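PDB 4JGG: esterase TesA from Pseudomonas aeruginosa, which hydrolyses carboxylic esters, most actively Tween detergents and p-nitrophenyl esters of short acyl chains, and has a low thioesterase activity towards palmitoyl-coenzyme A. Local coordinates for residues V89-G94 with A112-K117; D97-M102 with I130-N135. All blocks are in the same frame, centred on the assembly; numbering follows the deposited sequence.

After strands 23-28 and 59-62 the chain enters the central strand 88-92, where interaction 1 begins, and then the short helix 95-99, whose start lies within the GxND motif. Helix 104-121 follows and carries Met114 back to the strand, so interaction 1 closes a loop that is mostly helix. Interaction 2 opens inside that loop, at residues 97-102. It closes after strand 124-128, in the loop before helix 138-155. The two contacts therefore cross rather than nest. Interaction 1 ties the sheet to a covering helix, whereas interaction 2 joins two segments near the probable active site. They meet directly where Glu92 OE2 packs 3.5 Å from Ile130 CD1.

Interaction 1: V89-G94 with A112-K117; sequences VVIELG and ASMAQK
Leu93 O is hydrogen-bonded to Tyr148 OH, while the side chain of Leu93 turns to Met114. The two side chains cross at about a right angle, with Leu93 CD1 4.1 Å from Met114 SD. The contact with helix 104-121 is itself apolar. Ile91, on the strand, and Met114 have most of the buried surface. The CD1 of Ile91 reaches the foot of the methionine, 3.8 Å from Met114 CB. Ile91 CG1 lies anti to its own carbonyl carbon (chi1 -65°), and the nearly extended chi2 carries CD1 out to the helix. Met114 replies with its far end. Its chain bends at chi3 (71°), which brings Met114 CE to 4.0 Å from both CG1 and CD1 of Ile91. The isoleucine tip is thus touched by two separate parts of one side chain.

This is strand-to-helix packing in the alpha/beta/alpha sandwich of the SGNH hydrolases. Strand 88-92 is the middle one of five parallel strands, and helix 104-121 lies against one face of the sheet. Gly94 begins the family's GxND motif and is the N-cap of helix 95-99. Its phi of 105° suits a residue without a side chain. Glu92 OE1 is hydrogen-bonded to Ser32 OG.

Leu74 and Leu77 of helix 70-84 also pack on Met114. Ala115 adds a small part: its backbone N is 4.3 Å from Ile91 CD1, while its methyl group packs on Val125 and Glu155.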
# COMPACT_ATOMS: atom_id res chain seq x y z
N VAL A 89 -5.48 -8.99 -1.58
CA VAL A 89 -4.10 -8.55 -1.40
C VAL A 89 -4.03 -7.04 -1.59
O VAL A 89 -4.37 -6.54 -2.65
CB VAL A 89 -3.14 -9.23 -2.40
CG1 VAL A 89 -1.73 -8.66 -2.22
CG2 VAL A 89 -3.15 -10.74 -2.21
N VAL A 90 -3.62 -6.33 -0.54
CA VAL A 90 -3.41 -4.88 -0.60
C VAL A 90 -1.93 -4.65 -0.86
O VAL A 90 -1.08 -5.05 -0.06
CB VAL A 90 -3.85 -4.18 0.70
CG1 VAL A 90 -3.63 -2.68 0.61
CG2 VAL A 90 -5.32 -4.47 0.98
N ILE A 91 -1.62 -4.02 -1.98
CA ILE A 91 -0.21 -3.75 -2.29
C ILE A 91 0.12 -2.28 -2.08
O ILE A 91 -0.48 -1.41 -2.70
CB ILE A 91 0.15 -4.16 -3.73
CG1 ILE A 91 0.04 -5.68 -3.91
CG2 ILE A 91 1.55 -3.67 -4.09
CD1 ILE A 91 0.08 -6.11 -5.37
N GLU A 92 1.11 -2.02 -1.23
CA GLU A 92 1.57 -0.67 -0.94
C GLU A 92 3.09 -0.58 -1.12
O GLU A 92 3.84 -0.42 -0.16
CB GLU A 92 1.17 -0.24 0.47
CG GLU A 92 1.55 1.21 0.79
CD GLU A 92 2.79 1.35 1.67
OE1 GLU A 92 2.87 0.65 2.70
OE2 GLU A 92 3.69 2.16 1.33
N LEU A 93 3.53 -0.66 -2.36
CA LEU A 93 4.96 -0.66 -2.65
C LEU A 93 5.29 0.34 -3.75
O LEU A 93 4.39 0.81 -4.46
CB LEU A 93 5.40 -2.07 -3.04
CG LEU A 93 5.50 -3.07 -1.89
CD1 LEU A 93 6.12 -4.35 -2.41
CD2 LEU A 93 6.35 -2.50 -0.76
N GLY A 94 6.56 0.68 -3.89
CA GLY A 94 6.99 1.62 -4.92
C GLY A 94 7.33 2.99 -4.40
O GLY A 94 7.92 3.82 -5.10
N ALA A 112 2.64 -4.69 -11.76
CA ALA A 112 1.77 -5.41 -12.67
C ALA A 112 1.86 -6.92 -12.46
O ALA A 112 0.84 -7.58 -12.32
CB ALA A 112 2.12 -5.05 -14.12
N SER A 113 3.09 -7.43 -12.43
CA SER A 113 3.37 -8.85 -12.21
C SER A 113 2.88 -9.33 -10.83
O SER A 113 2.33 -10.42 -10.72
CB SER A 113 4.86 -9.13 -12.37
OG SER A 113 5.14 -10.51 -12.18
N MET A 114 3.06 -8.51 -9.80
CA MET A 114 2.51 -8.81 -8.48
C MET A 114 1.00 -8.95 -8.54
O MET A 114 0.44 -9.85 -7.93
CB MET A 114 2.84 -7.72 -7.44
CG MET A 114 4.30 -7.64 -6.97
SD MET A 114 4.50 -6.46 -5.59
CE MET A 114 3.69 -7.34 -4.26
N ALA A 115 0.34 -8.02 -9.23
CA ALA A 115 -1.12 -8.01 -9.31
C ALA A 115 -1.61 -9.20 -10.12
O ALA A 115 -2.64 -9.79 -9.82
CB ALA A 115 -1.64 -6.71 -9.91
N GLN A 116 -0.84 -9.54 -11.14
CA GLN A 116 -1.12 -10.73 -11.94
C GLN A 116 -1.06 -11.99 -11.09
O GLN A 116 -1.95 -12.84 -11.16
CB GLN A 116 -0.12 -10.83 -13.10
CG GLN A 116 -0.41 -11.93 -14.10
CD GLN A 116 0.24 -13.25 -13.72
OE1 GLN A 116 1.28 -13.27 -13.06
NE2 GLN A 116 -0.36 -14.35 -14.14
N LYS A 117 -0.00 -12.11 -10.29
CA LYS A 117 0.22 -13.32 -9.51
C LYS A 117 -0.81 -13.48 -8.40
O LYS A 117 -1.27 -14.59 -8.12
CB LYS A 117 1.63 -13.34 -8.93
CG LYS A 117 2.73 -13.67 -9.92
CD LYS A 117 4.08 -13.62 -9.22
CE LYS A 117 5.25 -13.79 -10.19
NZ LYS A 117 5.28 -15.14 -10.81

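Interaction 2: D97-M102 with I130-N135; sequences DGLRGM and IQLPPN
Leu132 packs its two methyl groups on separate parts of helix 95-99, at the end where a Schellman motif closes it. One branch meets backbone and the other meets a side chain. CD1 rests against the last turn, 3.6 Å from Gly98 C. The glycine has no side chain, and this close approach to its backbone depends on that. The Schellman pair of hydrogen bonds runs from Met102 N to Asp97 O and from Gly101 N to Gly98 O, the latter at 3.0 Å. Gly101 has a positive phi of 72°, which lets the chain leave the helix. Gly98 O is also hydrogen-bonded to Tyr140 OH, so two groups grip this one carbonyl oxygen beside the leucine methyl.

The other branch of Leu132 meets Leu99. The two side chains cross obliquely. The CA-CB bond of Leu99 points to the side, and chi2 (74°) turns the CD1 branch back to Leu132. Tyr136 also touches Leu99. Leu99 lies close to the probable catalytic centre: its side chain is about 6 Å from that of His180 and about 7 Å from that of Ser30, the histidine and nucleophile inferred from relatives. Asp97, the last residue of the family's GxND motif, is tied down by Ser70 OG and Gln106 NE2 at its OD2. Across the contact, the leucine pair meets through Leu99 CD1 and Leu132 CD2, 4.0 Å apart.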
# COMPACT_ATOMS: atom_id res chain seq x y z
N ASP A 97 10.91 2.88 -4.56
CA ASP A 97 11.38 3.00 -5.94
C ASP A 97 11.48 4.46 -6.34
O ASP A 97 12.41 4.86 -7.01
CB ASP A 97 10.45 2.28 -6.91
CG ASP A 97 10.36 0.78 -6.64
OD1 ASP A 97 10.19 0.40 -5.47
OD2 ASP A 97 10.48 0.01 -7.61
N GLY A 98 10.50 5.27 -5.94
CA GLY A 98 10.52 6.68 -6.29
C GLY A 98 11.51 7.47 -5.46
O GLY A 98 12.24 8.33 -5.97
N LEU A 99 11.54 7.20 -4.17
CA LEU A 99 12.38 7.93 -3.25
C LEU A 99 13.86 7.69 -3.59
O LEU A 99 14.72 8.53 -3.29
CB LEU A 99 12.08 7.48 -1.83
CG LEU A 99 12.61 8.34 -0.69
CD1 LEU A 99 11.79 9.60 -0.58
CD2 LEU A 99 12.56 7.53 0.61
N ARG A 100 14.13 6.56 -4.24
CA ARG A 100 15.47 6.18 -4.67
C ARG A 100 15.82 6.64 -6.08
O ARG A 100 16.96 6.52 -6.50
CB ARG A 100 15.64 4.67 -4.63
CG ARG A 100 15.62 4.07 -3.25
CD ARG A 100 15.96 2.61 -3.31
NE ARG A 100 15.32 1.90 -2.22
CZ ARG A 100 15.50 0.61 -1.95
NH1 ARG A 100 16.30 -0.14 -2.70
NH2 ARG A 100 14.85 0.07 -0.92
N GLY A 101 14.85 7.14 -6.82
CA GLY A 101 15.13 7.54 -8.19
C GLY A 101 15.34 6.35 -9.10
O GLY A 101 16.13 6.39 -10.04
N MET A 102 14.64 5.26 -8.80
CA MET A 102 14.71 4.08 -9.66
C MET A 102 13.83 4.34 -10.88
O MET A 102 13.15 5.36 -10.94
CB MET A 102 14.25 2.84 -8.90
CG MET A 102 15.03 2.65 -7.60
SD MET A 102 14.68 1.18 -6.63
CE MET A 102 14.95 -0.14 -7.80
N ILE A 130 1.10 6.21 -4.06
CA ILE A 130 1.70 7.22 -3.20
C ILE A 130 2.31 8.36 -4.02
O ILE A 130 2.86 8.14 -5.09
CB ILE A 130 2.76 6.58 -2.27
CG1 ILE A 130 2.07 5.63 -1.28
CG2 ILE A 130 3.56 7.64 -1.55
CD1 ILE A 130 2.96 5.20 -0.14
N GLN A 131 2.14 9.59 -3.54
CA GLN A 131 2.76 10.75 -4.17
C GLN A 131 3.90 11.27 -3.31
O GLN A 131 3.73 11.55 -2.12
CB GLN A 131 1.74 11.86 -4.42
CG GLN A 131 0.82 11.55 -5.58
CD GLN A 131 -0.22 10.52 -5.21
OE1 GLN A 131 -0.73 10.53 -4.08
NE2 GLN A 131 -0.54 9.63 -6.14
N LEU A 132 5.08 11.37 -3.91
CA LEU A 132 6.24 11.88 -3.23
C LEU A 132 5.98 13.33 -2.82
O LEU A 132 5.04 13.96 -3.32
CB LEU A 132 7.47 11.77 -4.14
CG LEU A 132 8.03 10.34 -4.23
CD1 LEU A 132 9.16 10.25 -5.26
CD2 LEU A 132 8.51 9.90 -2.87
N PRO A 133 6.79 13.86 -1.88
CA PRO A 133 6.56 15.23 -1.38
C PRO A 133 6.75 16.26 -2.50
O PRO A 133 7.51 16.03 -3.43
CB PRO A 133 7.64 15.40 -0.30
CG PRO A 133 8.06 14.00 0.06
CD PRO A 133 7.91 13.20 -1.20
N PRO A 134 6.04 17.40 -2.40
CA PRO A 134 6.02 18.46 -3.40
C PRO A 134 7.40 18.91 -3.88
O PRO A 134 7.55 19.23 -5.06
CB PRO A 134 5.33 19.61 -2.66
CG PRO A 134 4.42 18.94 -1.73
CD PRO A 134 5.17 17.72 -1.25
N ASN A 135 8.40 18.93 -3.00
CA ASN A 135 9.74 19.36 -3.38
C ASN A 135 10.42 18.51 -4.46
O ASN A 135 11.47 18.88 -4.99
CB ASN A 135 10.66 19.47 -2.15
CG ASN A 135 10.85 18.13 -1.43
OD1 ASN A 135 9.91 17.59 -0.84
ND2 ASN A 135 12.08 17.60 -1.47